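Local coordinates for protein probable fatty acyl-CoA transferase Rv3272 (Mycobacterium tuberculosis, PDB 5YX6) that probably acts as a family III CoA transferase in fatty acid metabolism, binding fatty acyl-CoAs of varying chain length, palmitoyl-CoA most tightly, at residues A[12-20]-A[92-103]; A[271-279]-A[318-327]. All blocks are in the same frame, centred on the assembly; numbering follows the deposited sequence.

Interaction 1: A[12-20]-A[92-103]; sequences GFRVLDFTQ and LADTADVVLEAF
Leu16 is the main bump of this contact. Its two methyl groups fill a hollow made by the end of helix 83-94 and the turn after it. Leu16 CD1 lies 3.7 Å from Ala96 CB, and Leu16 CD2 rests on the backbone of Ala93 and 3.9 Å from Leu92 CG. Farther along the same face of the sheet, Val99 fits between Leu16 and Phe18: its CG2 faces Leu16 CB, and Val99 CG1 is 4.0 Å from Phe18 CE1. On the other face, Val15 CG1 nestles against Leu100 CG at 3.9 Å, while Val15 and Val98 lie side by side. Helix 173-196 covers Val98 and Leu100 on that face.

The backbones of 14-17 and 98-101 pair as parallel strands, from Val98 N to Arg14 O through to Phe18 N to Leu100 O. Before the ladder begins, Asp97 turns its carboxylate back. With CG beside its own backbone N (chi1 -58°), Asp97 OD2 takes the Arg14 N-H through its anti lone pair, OD2 to Arg14 N 2.7 Å and nearly straight (168°). Arg14 O in turn accepts from both Asp97 N and Val98 N. The Arg14 chain bends at CG-CD. Arg14 NH1 donates a hydrogen bond to Thr95 OG1 (3.1 Å), and Arg14 NE makes a salt bridge with Glu37.

The other carboxylate oxygen, Asp97 OD1, bridges to Arg193. One aspartate thus ties the strand start to helix 173-196, and this pairing probably favours its charged form. Polar bonds secure the strand entrance, while mostly apolar side chains pack on both faces; Asp17, on the Val15 face, pairs with Lys73.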
loop_
_atom_site.group_PDB
_atom_site.type_symbol
_atom_site.label_atom_id
_atom_site.label_comp_id
_atom_site.label_asym_id
_atom_site.label_seq_id
_atom_site.Cartn_x
_atom_site.Cartn_y
_atom_site.Cartn_z
ATOM N N GLY A 12 -4.814 21.561 -15.766
ATOM C CA GLY A 12 -3.794 22.224 -16.547
ATOM C C GLY A 12 -2.489 21.457 -16.659
ATOM O O GLY A 12 -1.670 21.776 -17.516
ATOM N N PHE A 13 -2.285 20.443 -15.819
ATOM C CA PHE A 13 -1.054 19.649 -15.886
ATOM C C PHE A 13 -1.173 18.517 -16.903
ATOM O O PHE A 13 -2.191 17.824 -16.963
ATOM C CB PHE A 13 -0.697 19.056 -14.521
ATOM C CG PHE A 13 -0.222 20.064 -13.520
ATOM C CD1 PHE A 13 0.415 21.222 -13.924
ATOM C CD2 PHE A 13 -0.409 19.849 -12.170
ATOM C CE1 PHE A 13 0.851 22.149 -12.990
ATOM C CE2 PHE A 13 0.033 20.760 -11.241
ATOM C CZ PHE A 13 0.661 21.914 -11.648
ATOM N N ARG A 14 -0.113 18.308 -17.671
ATOM C CA ARG A 14 -0.106 17.250 -18.669
ATOM C C ARG A 14 0.902 16.166 -18.302
ATOM O O ARG A 14 2.054 16.453 -17.984
ATOM C CB ARG A 14 0.205 17.822 -20.056
ATOM C CG ARG A 14 0.406 16.749 -21.116
ATOM C CD ARG A 14 0.516 17.354 -22.478
ATOM N NE ARG A 14 -0.746 17.963 -22.870
ATOM C CZ ARG A 14 -0.933 18.623 -24.011
ATOM N NH1 ARG A 14 0.062 18.740 -24.881
ATOM N NH2 ARG A 14 -2.121 19.150 -24.288
ATOM N N VAL A 15 0.457 14.917 -18.346
ATOM C CA VAL A 15 1.301 13.789 -17.984
ATOM C C VAL A 15 1.466 12.854 -19.172
ATOM O O VAL A 15 0.491 12.482 -19.813
ATOM C CB VAL A 15 0.709 13.009 -16.790
ATOM C CG1 VAL A 15 1.604 11.838 -16.412
ATOM C CG2 VAL A 15 0.477 13.944 -15.594
ATOM N N LEU A 16 2.708 12.488 -19.462
ATOM C CA LEU A 16 3.019 11.494 -20.486
ATOM C C LEU A 16 3.259 10.137 -19.841
ATOM O O LEU A 16 4.280 9.947 -19.180
ATOM C CB LEU A 16 4.251 11.912 -21.281
ATOM C CG LEU A 16 3.969 12.560 -22.625
ATOM C CD1 LEU A 16 3.096 13.781 -22.410
ATOM C CD2 LEU A 16 5.279 12.913 -23.335
ATOM N N ASP A 17 2.337 9.200 -20.037
ATOM C CA ASP A 17 2.360 7.934 -19.290
ATOM C C ASP A 17 2.851 6.773 -20.160
ATOM O O ASP A 17 2.083 6.236 -20.955
ATOM C CB ASP A 17 0.954 7.629 -18.740
ATOM C CG ASP A 17 0.910 6.390 -17.829
ATOM O OD1 ASP A 17 1.964 5.744 -17.652
ATOM O OD2 ASP A 17 -0.188 6.057 -17.294
ATOM N N PHE A 18 4.111 6.375 -19.984
ATOM C CA PHE A 18 4.692 5.254 -20.743
ATOM C C PHE A 18 4.485 3.881 -20.074
ATOM O O PHE A 18 4.935 2.865 -20.607
ATOM C CB PHE A 18 6.207 5.462 -20.964
ATOM C CG PHE A 18 6.567 6.585 -21.928
ATOM C CD1 PHE A 18 6.618 7.907 -21.500
ATOM C CD2 PHE A 18 6.909 6.305 -23.245
ATOM C CE1 PHE A 18 6.969 8.933 -22.376
ATOM C CE2 PHE A 18 7.259 7.319 -24.123
ATOM C CZ PHE A 18 7.291 8.639 -23.689
ATOM N N THR A 19 3.805 3.845 -18.928
ATOM C CA THR A 19 3.732 2.628 -18.102
ATOM C C THR A 19 2.780 1.555 -18.635
ATOM O O THR A 19 1.878 1.844 -19.417
ATOM C CB THR A 19 3.270 2.941 -16.655
ATOM O OG1 THR A 19 1.886 3.313 -16.666
ATOM C CG2 THR A 19 4.097 4.054 -16.028
ATOM N N GLN A 20 2.990 0.311 -18.211
ATOM C CA GLN A 20 2.077 -0.783 -18.555
ATOM C C GLN A 20 1.687 -1.606 -17.333
ATOM O O GLN A 20 2.263 -1.443 -16.259
ATOM C CB GLN A 20 2.673 -1.712 -19.613
ATOM C CG GLN A 20 3.035 -1.035 -20.915
ATOM C CD GLN A 20 3.880 -1.928 -21.794
ATOM O OE1 GLN A 20 3.439 -3.008 -22.200
ATOM N NE2 GLN A 20 5.100 -1.491 -22.090
ATOM N N LEU A 92 6.271 16.095 -27.934
ATOM C CA LEU A 92 5.179 15.935 -26.993
ATOM C C LEU A 92 5.678 16.216 -25.565
ATOM O O LEU A 92 4.985 16.851 -24.773
ATOM C CB LEU A 92 4.570 14.535 -27.112
ATOM C CG LEU A 92 3.279 14.238 -26.354
ATOM C CD1 LEU A 92 2.275 15.362 -26.538
ATOM C CD2 LEU A 92 2.687 12.899 -26.794
ATOM N N ALA A 93 6.880 15.754 -25.243
ATOM C CA ALA A 93 7.452 15.970 -23.914
ATOM C C ALA A 93 7.767 17.442 -23.624
ATOM O O ALA A 93 7.718 17.877 -22.472
ATOM C CB ALA A 93 8.698 15.137 -23.740
ATOM N N ASP A 94 8.099 18.209 -24.658
ATOM C CA ASP A 94 8.323 19.643 -24.478
ATOM C C ASP A 94 7.089 20.329 -23.890
ATOM O O ASP A 94 7.196 21.362 -23.239
ATOM C CB ASP A 94 8.708 20.313 -25.805
ATOM C CG ASP A 94 10.120 19.953 -26.264
ATOM O OD1 ASP A 94 10.903 19.391 -25.459
ATOM O OD2 ASP A 94 10.447 20.247 -27.440
ATOM N N THR A 95 5.923 19.725 -24.093
ATOM C CA THR A 95 4.676 20.310 -23.632
ATOM C C THR A 95 4.209 19.708 -22.310
ATOM O O THR A 95 3.153 20.078 -21.798
ATOM C CB THR A 95 3.549 20.124 -24.665
ATOM O OG1 THR A 95 3.184 18.737 -24.724
ATOM C CG2 THR A 95 3.989 20.605 -26.045
ATOM N N ALA A 96 4.987 18.778 -21.761
ATOM C CA ALA A 96 4.533 18.013 -20.600
ATOM C C ALA A 96 5.074 18.537 -19.275
ATOM O O ALA A 96 6.175 19.077 -19.205
ATOM C CB ALA A 96 4.913 16.552 -20.762
ATOM N N ASP A 97 4.297 18.338 -18.215
ATOM C CA ASP A 97 4.749 18.641 -16.869
ATOM C C ASP A 97 5.431 17.422 -16.247
ATOM O O ASP A 97 6.394 17.551 -15.493
ATOM C CB ASP A 97 3.572 19.078 -16.000
ATOM C CG ASP A 97 2.854 20.290 -16.567
ATOM O OD1 ASP A 97 3.321 21.424 -16.306
ATOM O OD2 ASP A 97 1.822 20.112 -17.260
ATOM N N VAL A 98 4.922 16.235 -16.566
ATOM C CA VAL A 98 5.440 14.992 -15.993
ATOM C C VAL A 98 5.620 13.905 -17.052
ATOM O O VAL A 98 4.787 13.746 -17.943
ATOM C CB VAL A 98 4.511 14.437 -14.893
ATOM C CG1 VAL A 98 5.089 13.182 -14.292
ATOM C CG2 VAL A 98 4.264 15.476 -13.796
ATOM N N VAL A 99 6.715 13.165 -16.949
ATOM C CA VAL A 99 6.843 11.894 -17.644
ATOM C C VAL A 99 6.842 10.741 -16.628
ATOM O O VAL A 99 7.594 10.776 -15.651
ATOM C CB VAL A 99 8.128 11.851 -18.505
ATOM C CG1 VAL A 99 8.430 10.432 -18.961
ATOM C CG2 VAL A 99 7.981 12.781 -19.689
ATOM N N LEU A 100 5.984 9.743 -16.855
ATOM C CA LEU A 100 5.950 8.507 -16.062
ATOM C C LEU A 100 6.494 7.361 -16.880
ATOM O O LEU A 100 6.008 7.100 -17.983
ATOM C CB LEU A 100 4.538 8.145 -15.617
ATOM C CG LEU A 100 3.751 9.043 -14.679
ATOM C CD1 LEU A 100 2.435 8.375 -14.344
ATOM C CD2 LEU A 100 4.575 9.265 -13.435
ATOM N N GLU A 101 7.502 6.675 -16.357
ATOM C CA GLU A 101 8.083 5.544 -17.077
ATOM C C GLU A 101 8.335 4.319 -16.189
ATOM O O GLU A 101 8.765 4.457 -15.046
ATOM C CB GLU A 101 9.382 5.997 -17.735
ATOM C CG GLU A 101 10.145 4.881 -18.388
ATOM C CD GLU A 101 11.275 4.350 -17.529
ATOM O OE1 GLU A 101 11.928 5.156 -16.828
ATOM O OE2 GLU A 101 11.518 3.127 -17.574
ATOM N N ALA A 102 8.092 3.124 -16.729
ATOM C CA ALA A 102 8.237 1.887 -15.962
ATOM C C ALA A 102 8.899 0.749 -16.751
ATOM O O ALA A 102 8.627 -0.425 -16.501
ATOM C CB ALA A 102 6.882 1.436 -15.440
ATOM N N PHE A 103 9.759 1.090 -17.702
ATOM C CA PHE A 103 10.557 0.074 -18.369
ATOM C C PHE A 103 11.656 -0.354 -17.411
ATOM O O PHE A 103 11.872 0.294 -16.388
ATOM C CB PHE A 103 11.169 0.595 -19.673
ATOM C CG PHE A 103 10.155 1.033 -20.688
ATOM C CD1 PHE A 103 9.171 0.164 -21.124
ATOM C CD2 PHE A 103 10.192 2.319 -21.209
ATOM C CE1 PHE A 103 8.236 0.565 -22.051
ATOM C CE2 PHE A 103 9.259 2.730 -22.140
ATOM C CZ PHE A 103 8.279 1.849 -22.561
#

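Interaction 2: A[271-279]-A[318-327]; sequences WQKLCYLIG and WVQLLQANGL
Leu277 has CG beside its backbone N (chi1 -74°), and chi2 carries CD1 straight on, anti to CA, toward segment 318-327. There Leu277 and Leu327 meet tip to tip, CD1 to CD1 at 3.8 Å. Leu277 CD1 also touches Asn325 CB at 3.7 Å and Leu322 CD1 at 4.1 Å. It therefore sits in a notch between the end of helix 315-324 and the residues that follow.

Lys273 passes at a slant over Leu327. Its chain is extended beyond CG, and Lys273 CD packs on Leu327 CD2 at 3.8 Å. Lys273 NZ donates a hydrogen bond to Asn325 O at 2.9 Å, from 27° out of the carbonyl plane. Leu327 CD1 also rests over the backbone of Leu274.

Trp318 presents its six-membered ring. Leu277 O lies at the ring edge, in plane, 3.8 Å from Trp318 CZ3. Ile278 CG2 is 4.1 Å from Trp318 CZ3, and the two side chains cross at about a right angle. The indole NE1 bonds to Leu310 O.

The axes of 271-277 and 318-324 come no closer than 11.1 Å, and their chain directions differ by 136°, so long side chains bridge the gap. Both helices end in Schellman motifs, with Gly279 and Gly326 at C-prime. This is helix-helix packing away from the Rossmann-fold sheet, consistent with the small domain.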
loop_
_atom_site.group_PDB
_atom_site.type_symbol
_atom_site.label_atom_id
_atom_site.label_comp_id
_atom_site.label_asym_id
_atom_site.label_seq_id
_atom_site.Cartn_x
_atom_site.Cartn_y
_atom_site.Cartn_z
ATOM N N TRP A 271 -10.272 -6.073 27.367
ATOM C CA TRP A 271 -10.084 -7.428 27.853
ATOM C C TRP A 271 -11.090 -7.791 28.961
ATOM O O TRP A 271 -11.740 -8.839 28.898
ATOM C CB TRP A 271 -8.650 -7.592 28.363
ATOM C CG TRP A 271 -8.460 -8.778 29.246
ATOM C CD1 TRP A 271 -8.188 -8.766 30.583
ATOM C CD2 TRP A 271 -8.494 -10.155 28.854
ATOM N NE1 TRP A 271 -8.072 -10.049 31.055
ATOM C CE2 TRP A 271 -8.249 -10.924 30.013
ATOM C CE3 TRP A 271 -8.722 -10.814 27.641
ATOM C CZ2 TRP A 271 -8.220 -12.318 29.993
ATOM C CZ3 TRP A 271 -8.690 -12.199 27.623
ATOM C CH2 TRP A 271 -8.447 -12.936 28.794
ATOM N N GLN A 272 -11.237 -6.910 29.951
ATOM C CA GLN A 272 -12.160 -7.168 31.053
ATOM C C GLN A 272 -13.567 -7.260 30.498
ATOM O O GLN A 272 -14.286 -8.230 30.732
ATOM C CB GLN A 272 -12.053 -6.077 32.126
ATOM C CG GLN A 272 -10.723 -6.107 32.882
ATOM C CD GLN A 272 -10.393 -4.807 33.614
ATOM O OE1 GLN A 272 -11.244 -3.926 33.781
ATOM N NE2 GLN A 272 -9.135 -4.678 34.033
ATOM N N LYS A 273 -13.915 -6.269 29.692
ATOM C CA LYS A 273 -15.200 -6.230 29.016
ATOM C C LYS A 273 -15.474 -7.569 28.303
ATOM O O LYS A 273 -16.550 -8.165 28.463
ATOM C CB LYS A 273 -15.185 -5.073 28.022
ATOM C CG LYS A 273 -16.334 -4.099 28.067
ATOM C CD LYS A 273 -16.058 -3.019 27.020
ATOM C CE LYS A 273 -17.057 -1.893 27.046
ATOM N NZ LYS A 273 -16.655 -0.833 26.081
ATOM N N LEU A 274 -14.481 -8.045 27.546
ATOM C CA LEU A 274 -14.595 -9.296 26.804
ATOM C C LEU A 274 -14.904 -10.490 27.715
ATOM O O LEU A 274 -15.856 -11.231 27.475
ATOM C CB LEU A 274 -13.314 -9.556 26.012
ATOM C CG LEU A 274 -13.282 -10.880 25.250
ATOM C CD1 LEU A 274 -14.320 -10.847 24.145
ATOM C CD2 LEU A 274 -11.907 -11.158 24.673
ATOM N N CYS A 275 -14.109 -10.665 28.765
ATOM C CA CYS A 275 -14.322 -11.754 29.715
ATOM C C CYS A 275 -15.743 -11.792 30.284
ATOM O O CYS A 275 -16.347 -12.860 30.377
ATOM C CB CYS A 275 -13.330 -11.657 30.867
ATOM S SG CYS A 275 -11.623 -11.903 30.370
ATOM N N TYR A 276 -16.290 -10.636 30.648
ATOM C CA TYR A 276 -17.643 -10.627 31.191
ATOM C C TYR A 276 -18.652 -10.977 30.101
ATOM O O TYR A 276 -19.631 -11.675 30.361
ATOM C CB TYR A 276 -17.991 -9.270 31.827
ATOM C CG TYR A 276 -17.178 -8.969 33.072
ATOM C CD1 TYR A 276 -17.389 -9.661 34.266
ATOM C CD2 TYR A 276 -16.198 -7.986 33.052
ATOM C CE1 TYR A 276 -16.620 -9.386 35.403
ATOM C CE2 TYR A 276 -15.433 -7.703 34.173
ATOM C CZ TYR A 276 -15.645 -8.400 35.344
ATOM O OH TYR A 276 -14.870 -8.094 36.442
ATOM N N LEU A 277 -18.422 -10.482 28.885
ATOM C CA LEU A 277 -19.383 -10.672 27.792
ATOM C C LEU A 277 -19.504 -12.121 27.318
ATOM O O LEU A 277 -20.571 -12.536 26.881
ATOM C CB LEU A 277 -19.025 -9.774 26.593
ATOM C CG LEU A 277 -19.321 -8.278 26.769
ATOM C CD1 LEU A 277 -18.824 -7.461 25.585
ATOM C CD2 LEU A 277 -20.811 -8.042 27.004
ATOM N N ILE A 278 -18.414 -12.881 27.396
ATOM C CA ILE A 278 -18.429 -14.289 26.995
ATOM C C ILE A 278 -18.766 -15.223 28.154
ATOM O O ILE A 278 -18.662 -16.446 28.028
ATOM C CB ILE A 278 -17.074 -14.728 26.412
ATOM C CG1 ILE A 278 -15.998 -14.641 27.492
ATOM C CG2 ILE A 278 -16.714 -13.880 25.203
ATOM C CD1 ILE A 278 -14.645 -15.087 27.050
ATOM N N GLY A 279 -19.133 -14.646 29.293
ATOM C CA GLY A 279 -19.542 -15.427 30.444
ATOM C C GLY A 279 -18.377 -16.050 31.186
ATOM O O GLY A 279 -18.490 -17.157 31.698
ATOM N N TRP A 318 -21.892 -13.367 18.067
ATOM C CA TRP A 318 -20.835 -12.765 18.868
ATOM C C TRP A 318 -20.418 -11.394 18.315
ATOM O O TRP A 318 -20.117 -10.476 19.092
ATOM C CB TRP A 318 -19.614 -13.673 18.941
ATOM C CG TRP A 318 -19.755 -14.866 19.830
ATOM C CD1 TRP A 318 -19.648 -16.179 19.461
ATOM C CD2 TRP A 318 -20.003 -14.865 21.240
ATOM N NE1 TRP A 318 -19.822 -16.991 20.552
ATOM C CE2 TRP A 318 -20.042 -16.213 21.657
ATOM C CE3 TRP A 318 -20.196 -13.857 22.191
ATOM C CZ2 TRP A 318 -20.261 -16.577 22.983
ATOM C CZ3 TRP A 318 -20.419 -14.224 23.510
ATOM C CH2 TRP A 318 -20.451 -15.569 23.893
ATOM N N VAL A 319 -20.405 -11.254 16.986
ATOM C CA VAL A 319 -20.019 -9.988 16.374
ATOM C C VAL A 319 -21.009 -8.892 16.768
ATOM O O VAL A 319 -20.618 -7.808 17.209
ATOM C CB VAL A 319 -19.956 -10.076 14.830
ATOM C CG1 VAL A 319 -20.027 -8.677 14.223
ATOM C CG2 VAL A 319 -18.697 -10.812 14.371
ATOM N N GLN A 320 -22.292 -9.196 16.610
ATOM C CA GLN A 320 -23.364 -8.309 17.023
ATOM C C GLN A 320 -23.237 -7.896 18.496
ATOM O O GLN A 320 -23.422 -6.732 18.836
ATOM C CB GLN A 320 -24.710 -8.977 16.767
ATOM C CG GLN A 320 -25.905 -8.136 17.170
ATOM C CD GLN A 320 -27.165 -8.544 16.428
ATOM O OE1 GLN A 320 -27.143 -9.460 15.597
ATOM N NE2 GLN A 320 -28.272 -7.862 16.719
ATOM N N LEU A 321 -22.923 -8.850 19.369
ATOM C CA LEU A 321 -22.836 -8.567 20.799
ATOM C C LEU A 321 -21.601 -7.738 21.149
ATOM O O LEU A 321 -21.672 -6.785 21.918
ATOM C CB LEU A 321 -22.818 -9.870 21.605
ATOM C CG LEU A 321 -22.649 -9.698 23.119
ATOM C CD1 LEU A 321 -23.863 -8.993 23.727
ATOM C CD2 LEU A 321 -22.393 -11.023 23.813
ATOM N N LEU A 322 -20.463 -8.118 20.591
ATOM C CA LEU A 322 -19.215 -7.464 20.932
ATOM C C LEU A 322 -19.148 -6.038 20.379
ATOM O O LEU A 322 -18.577 -5.150 21.016
ATOM C CB LEU A 322 -18.041 -8.292 20.438
ATOM C CG LEU A 322 -17.395 -9.285 21.403
ATOM C CD1 LEU A 322 -18.398 -9.932 22.333
ATOM C CD2 LEU A 322 -16.697 -10.338 20.603
ATOM N N GLN A 323 -19.734 -5.814 19.205
ATOM C CA GLN A 323 -19.725 -4.478 18.619
ATOM C C GLN A 323 -20.682 -3.553 19.371
ATOM O O GLN A 323 -20.392 -2.374 19.563
ATOM C CB GLN A 323 -20.086 -4.528 17.126
ATOM C CG GLN A 323 -18.958 -5.047 16.236
ATOM C CD GLN A 323 -19.279 -4.980 14.737
ATOM O OE1 GLN A 323 -20.380 -4.600 14.331
ATOM N NE2 GLN A 323 -18.313 -5.359 13.917
ATOM N N ALA A 324 -21.810 -4.090 19.824
ATOM C CA ALA A 324 -22.771 -3.273 20.557
ATOM C C ALA A 324 -22.159 -2.768 21.862
ATOM O O ALA A 324 -22.613 -1.783 22.420
ATOM C CB ALA A 324 -24.053 -4.052 20.826
ATOM N N ASN A 325 -21.115 -3.441 22.329
ATOM C CA ASN A 325 -20.428 -3.050 23.548
ATOM C C ASN A 325 -19.064 -2.440 23.282
ATOM O O ASN A 325 -18.221 -2.374 24.172
ATOM C CB ASN A 325 -20.279 -4.256 24.474
ATOM C CG ASN A 325 -21.578 -4.617 25.168
ATOM O OD1 ASN A 325 -22.458 -5.272 24.597
ATOM N ND2 ASN A 325 -21.705 -4.186 26.415
ATOM N N GLY A 326 -18.845 -1.999 22.048
ATOM C CA GLY A 326 -17.652 -1.243 21.723
ATOM C C GLY A 326 -16.371 -2.044 21.696
ATOM O O GLY A 326 -15.317 -1.540 22.069
ATOM N N LEU A 327 -16.455 -3.301 21.277
ATOM C CA LEU A 327 -15.248 -4.097 21.102
ATOM C C LEU A 327 -14.965 -4.302 19.615
ATOM O O LEU A 327 -15.879 -4.337 18.794
ATOM C CB LEU A 327 -15.364 -5.441 21.813
ATOM C CG LEU A 327 -15.508 -5.383 23.332
ATOM C CD1 LEU A 327 -15.527 -6.800 23.890
ATOM C CD2 LEU A 327 -14.391 -4.569 23.966
#

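Interaction 1 lies within the parallel sheet, where strands 14-17 and 98-101 are neighbours. Interaction 2 joins two helices far from that sheet. Their centres are 53 Å apart and their nearest atoms about 37 Å, on opposite sides of the chain's centre. Interaction 1 is the one nearer the inferred nucleophile: the side chain of Ala102 is about 10 Å from that of Asp175. It also approaches the dimer partner, since Phe13 makes a cation-pi contact with Arg195 of the second subunit. Separate benzamidine molecules, probably from the crystallisation liquor, lie about 6 Å from the Phe13 side chain and about 4 Å from that of Lys273; Arg193, paired with Asp97, lines a benzamidine pocket.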